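Local coordinates for RagB/SusD domain protein (Flavobacterium johnsoniae, PDB 5J5U) that binds chitin as a SusD homolog encoded in a polysaccharide utilization locus, probably capturing chitin chains at the outer membrane, at residues 38-46 and 54-63. Numbering follows the deposited sequence.
Sequences NLIYSGGFV and AVTEYGSKFK
G44 and G59 bring two successive helices of this largely helical SusD-like fold into backbone contact, their CA atoms 4.2 Å apart. The axes of 38-45 and 54-60 close to 7.5 Å at a crossing angle of -59°. A CB on either glycine would run into the facing main chain. Instead, G59 CA directs a C-H at I40 O, 3.2 Å away. I40 is a knob in the hole formed by A54, V55, Y58 and G59: CG1 faces V55 CG2, CG2 lies against A54 O and Y58 CB, and CD1 ends on A54 CB at 3.7 Å.

Y41 leaves its helix with CB directed away from 54-63, but chi1 of -87° and the turn of the ring about chi2 bring the ring edge back to that segment. Beyond CB and CG, CD1 passes G59 CA, CE1 meets Y58 O in the ring plane at 3.4 Å, and OH donates to K63 O at 2.6 Å. That bond uses a lone pair in the carbonyl plane (C=O...OH 137°); V65 N is a further partner of the hydroxyl. A phenylalanine here takes away the hydroxyl, and K63 O and V65 N would probably both be left without this partner, the chain at K63 held less firmly to the first helix.

F45 CD1 approaches F62 CE1 in an oblique ring pair with centroids 5.7 Å apart. Two waters join G44 to S60, whose OG also bonds G305 N. The first donates to both G44 O and S60 O; the second donates to G44 O and accepts from S60 OG at 2.7 Å.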
loop_
_atom_site.group_PDB
_atom_site.type_symbol
_atom_site.label_atom_id
_atom_site.label_comp_id
_atom_site.label_asym_id
_atom_site.label_seq_id
_atom_site.Cartn_x
_atom_site.Cartn_y
_atom_site.Cartn_z
ATOM N N ASN A 38 -8.659 1.029 0.317
ATOM C CA ASN A 38 -7.656 0.421 1.197
ATOM C C ASN A 38 -8.270 -0.704 2.040
ATOM O O ASN A 38 -7.916 -1.892 1.872
ATOM C CB ASN A 38 -7.024 1.515 2.097
ATOM C CG ASN A 38 -5.924 0.992 3.055
ATOM O OD1 ASN A 38 -5.615 -0.203 3.130
ATOM N ND2 ASN A 38 -5.340 1.920 3.801
ATOM N N LEU A 39 -9.216 -0.333 2.904
ATOM C CA LEU A 39 -9.786 -1.279 3.853
ATOM C C LEU A 39 -10.639 -2.351 3.175
ATOM O O LEU A 39 -10.330 -3.512 3.256
ATOM C CB LEU A 39 -10.627 -0.540 4.919
ATOM C CG LEU A 39 -11.220 -1.322 6.118
ATOM C CD1 LEU A 39 -10.253 -2.376 6.631
ATOM C CD2 LEU A 39 -11.643 -0.410 7.277
ATOM N N ILE A 40 -11.699 -1.952 2.490
ATOM C CA ILE A 40 -12.681 -2.920 2.020
ATOM C C ILE A 40 -12.169 -3.752 0.853
ATOM O O ILE A 40 -12.081 -4.975 0.967
ATOM C CB ILE A 40 -14.023 -2.233 1.606
ATOM C CG1 ILE A 40 -14.760 -1.716 2.835
ATOM C CG2 ILE A 40 -14.900 -3.220 0.844
ATOM C CD1 ILE A 40 -15.864 -0.708 2.522
ATOM N N TYR A 41 -11.846 -3.122 -0.269
ATOM C CA TYR A 41 -11.492 -3.927 -1.445
ATOM C C TYR A 41 -10.032 -4.426 -1.413
ATOM O O TYR A 41 -9.824 -5.646 -1.419
ATOM C CB TYR A 41 -11.762 -3.167 -2.740
ATOM C CG TYR A 41 -13.181 -3.329 -3.265
ATOM C CD1 TYR A 41 -13.904 -4.492 -3.042
ATOM C CD2 TYR A 41 -13.802 -2.301 -3.963
ATOM C CE1 TYR A 41 -15.202 -4.630 -3.517
ATOM C CE2 TYR A 41 -15.095 -2.430 -4.455
ATOM C CZ TYR A 41 -15.795 -3.588 -4.222
ATOM O OH TYR A 41 -17.079 -3.695 -4.691
ATOM N N SER A 42 -9.027 -3.543 -1.356
ATOM C CA SER A 42 -7.625 -4.058 -1.338
ATOM C C SER A 42 -7.408 -4.975 -0.143
ATOM O O SER A 42 -6.907 -6.092 -0.296
ATOM C CB SER A 42 -6.580 -2.928 -1.297
ATOM O OG SER A 42 -6.529 -2.223 -2.518
ATOM N N GLY A 43 -7.832 -4.488 1.029
ATOM C CA GLY A 43 -7.725 -5.207 2.279
ATOM C C GLY A 43 -8.452 -6.535 2.317
ATOM O O GLY A 43 -7.958 -7.488 2.921
ATOM N N GLY A 44 -9.625 -6.612 1.703
ATOM C CA GLY A 44 -10.311 -7.884 1.632
ATOM C C GLY A 44 -9.722 -8.812 0.569
ATOM O O GLY A 44 -9.631 -10.024 0.780
ATOM N N PHE A 45 -9.322 -8.245 -0.573
ATOM C CA PHE A 45 -8.767 -9.027 -1.685
ATOM C C PHE A 45 -7.507 -9.775 -1.221
ATOM O O PHE A 45 -7.318 -10.945 -1.533
ATOM C CB PHE A 45 -8.391 -8.150 -2.898
ATOM C CG PHE A 45 -9.551 -7.519 -3.620
ATOM C CD1 PHE A 45 -10.864 -7.878 -3.351
ATOM C CD2 PHE A 45 -9.309 -6.563 -4.605
ATOM C CE1 PHE A 45 -11.918 -7.287 -4.030
ATOM C CE2 PHE A 45 -10.358 -5.954 -5.293
ATOM C CZ PHE A 45 -11.665 -6.323 -5.008
ATOM N N VAL A 46 -6.635 -9.083 -0.497
ATOM C CA VAL A 46 -5.352 -9.680 -0.152
ATOM C C VAL A 46 -5.417 -10.300 1.275
ATOM O O VAL A 46 -4.422 -10.750 1.811
ATOM C CB VAL A 46 -4.213 -8.629 -0.301
ATOM C CG1 VAL A 46 -4.069 -7.761 0.978
ATOM C CG2 VAL A 46 -2.911 -9.291 -0.677
ATOM N N ALA A 54 -18.980 -4.675 5.790
ATOM C CA ALA A 54 -18.503 -4.076 4.541
ATOM C C ALA A 54 -17.306 -4.842 3.923
ATOM O O ALA A 54 -17.298 -5.194 2.720
ATOM C CB ALA A 54 -18.136 -2.613 4.791
ATOM N N VAL A 55 -16.311 -5.128 4.747
ATOM C CA VAL A 55 -15.090 -5.731 4.220
ATOM C C VAL A 55 -15.372 -7.167 3.743
ATOM O O VAL A 55 -15.002 -7.546 2.631
ATOM C CB VAL A 55 -13.949 -5.689 5.273
ATOM C CG1 VAL A 55 -12.738 -6.389 4.768
ATOM C CG2 VAL A 55 -13.586 -4.228 5.636
ATOM N N THR A 56 -16.079 -7.936 4.562
ATOM C CA THR A 56 -16.334 -9.333 4.251
ATOM C C THR A 56 -17.281 -9.489 3.081
ATOM O O THR A 56 -17.008 -10.278 2.150
ATOM C CB THR A 56 -16.959 -10.112 5.429
ATOM O OG1 THR A 56 -16.240 -9.836 6.629
ATOM C CG2 THR A 56 -16.944 -11.622 5.133
ATOM N N GLU A 57 -18.388 -8.748 3.145
ATOM C CA GLU A 57 -19.441 -8.865 2.145
ATOM C C GLU A 57 -18.943 -8.439 0.783
ATOM O O GLU A 57 -19.214 -9.139 -0.196
ATOM C CB GLU A 57 -20.679 -8.057 2.540
ATOM C CG GLU A 57 -21.801 -8.024 1.486
ATOM C CD GLU A 57 -22.548 -9.368 1.318
ATOM O OE1 GLU A 57 -22.121 -10.395 1.877
ATOM O OE2 GLU A 57 -23.576 -9.397 0.618
ATOM N N TYR A 58 -18.168 -7.352 0.716
ATOM C CA TYR A 58 -17.758 -6.856 -0.602
ATOM C C TYR A 58 -16.293 -7.165 -0.943
ATOM O O TYR A 58 -16.022 -7.623 -2.066
ATOM C CB TYR A 58 -18.043 -5.350 -0.709
ATOM C CG TYR A 58 -19.505 -5.063 -0.429
ATOM C CD1 TYR A 58 -20.487 -5.406 -1.356
ATOM C CD2 TYR A 58 -19.918 -4.521 0.788
ATOM C CE1 TYR A 58 -21.821 -5.179 -1.104
ATOM C CE2 TYR A 58 -21.272 -4.289 1.051
ATOM C CZ TYR A 58 -22.216 -4.624 0.093
ATOM O OH TYR A 58 -23.556 -4.408 0.327
ATOM N N GLY A 59 -15.365 -6.954 -0.002
ATOM C CA GLY A 59 -13.956 -7.202 -0.277
ATOM C C GLY A 59 -13.506 -8.667 -0.178
ATOM O O GLY A 59 -12.767 -9.183 -0.994
ATOM N N SER A 60 -13.961 -9.347 0.852
ATOM C CA SER A 60 -13.518 -10.698 1.100
ATOM C C SER A 60 -14.167 -11.694 0.112
ATOM O O SER A 60 -13.481 -12.511 -0.487
ATOM C CB SER A 60 -13.839 -11.058 2.552
ATOM O OG SER A 60 -13.017 -12.098 2.996
ATOM N N LYS A 61 -15.482 -11.579 -0.085
ATOM C CA LYS A 61 -16.212 -12.513 -0.954
ATOM C C LYS A 61 -16.294 -12.085 -2.436
ATOM O O LYS A 61 -16.679 -12.894 -3.272
ATOM C CB LYS A 61 -17.630 -12.718 -0.419
ATOM C CG LYS A 61 -17.682 -13.334 0.949
ATOM C CD LYS A 61 -19.087 -13.818 1.303
ATOM C CE LYS A 61 -20.093 -12.704 1.404
ATOM N NZ LYS A 61 -21.426 -13.199 1.928
ATOM N N PHE A 62 -15.924 -10.836 -2.738
ATOM C CA PHE A 62 -15.952 -10.244 -4.093
ATOM C C PHE A 62 -17.373 -9.897 -4.599
ATOM O O PHE A 62 -17.976 -10.620 -5.378
ATOM C CB PHE A 62 -15.250 -11.162 -5.104
ATOM C CG PHE A 62 -13.928 -11.712 -4.605
ATOM C CD1 PHE A 62 -13.113 -10.948 -3.760
ATOM C CD2 PHE A 62 -13.508 -12.992 -4.973
ATOM C CE1 PHE A 62 -11.916 -11.436 -3.300
ATOM C CE2 PHE A 62 -12.314 -13.501 -4.527
ATOM C CZ PHE A 62 -11.504 -12.730 -3.676
ATOM N N LYS A 63 -17.891 -8.773 -4.135
ATOM C CA LYS A 63 -19.142 -8.238 -4.636
ATOM C C LYS A 63 -18.931 -6.776 -5.068
ATOM O O LYS A 63 -18.232 -6.020 -4.394
ATOM C CB LYS A 63 -20.246 -8.336 -3.578
ATOM C CG LYS A 63 -20.633 -9.739 -3.218
ATOM C CD LYS A 63 -21.899 -9.762 -2.380
ATOM C CE LYS A 63 -22.215 -11.176 -1.921
ATOM N NZ LYS A 63 -23.452 -11.177 -1.122
HETATM O O HOH W 1 -10.840 -12.652 -0.098
HETATM O O HOH W 2 -10.455 -11.302 3.250
#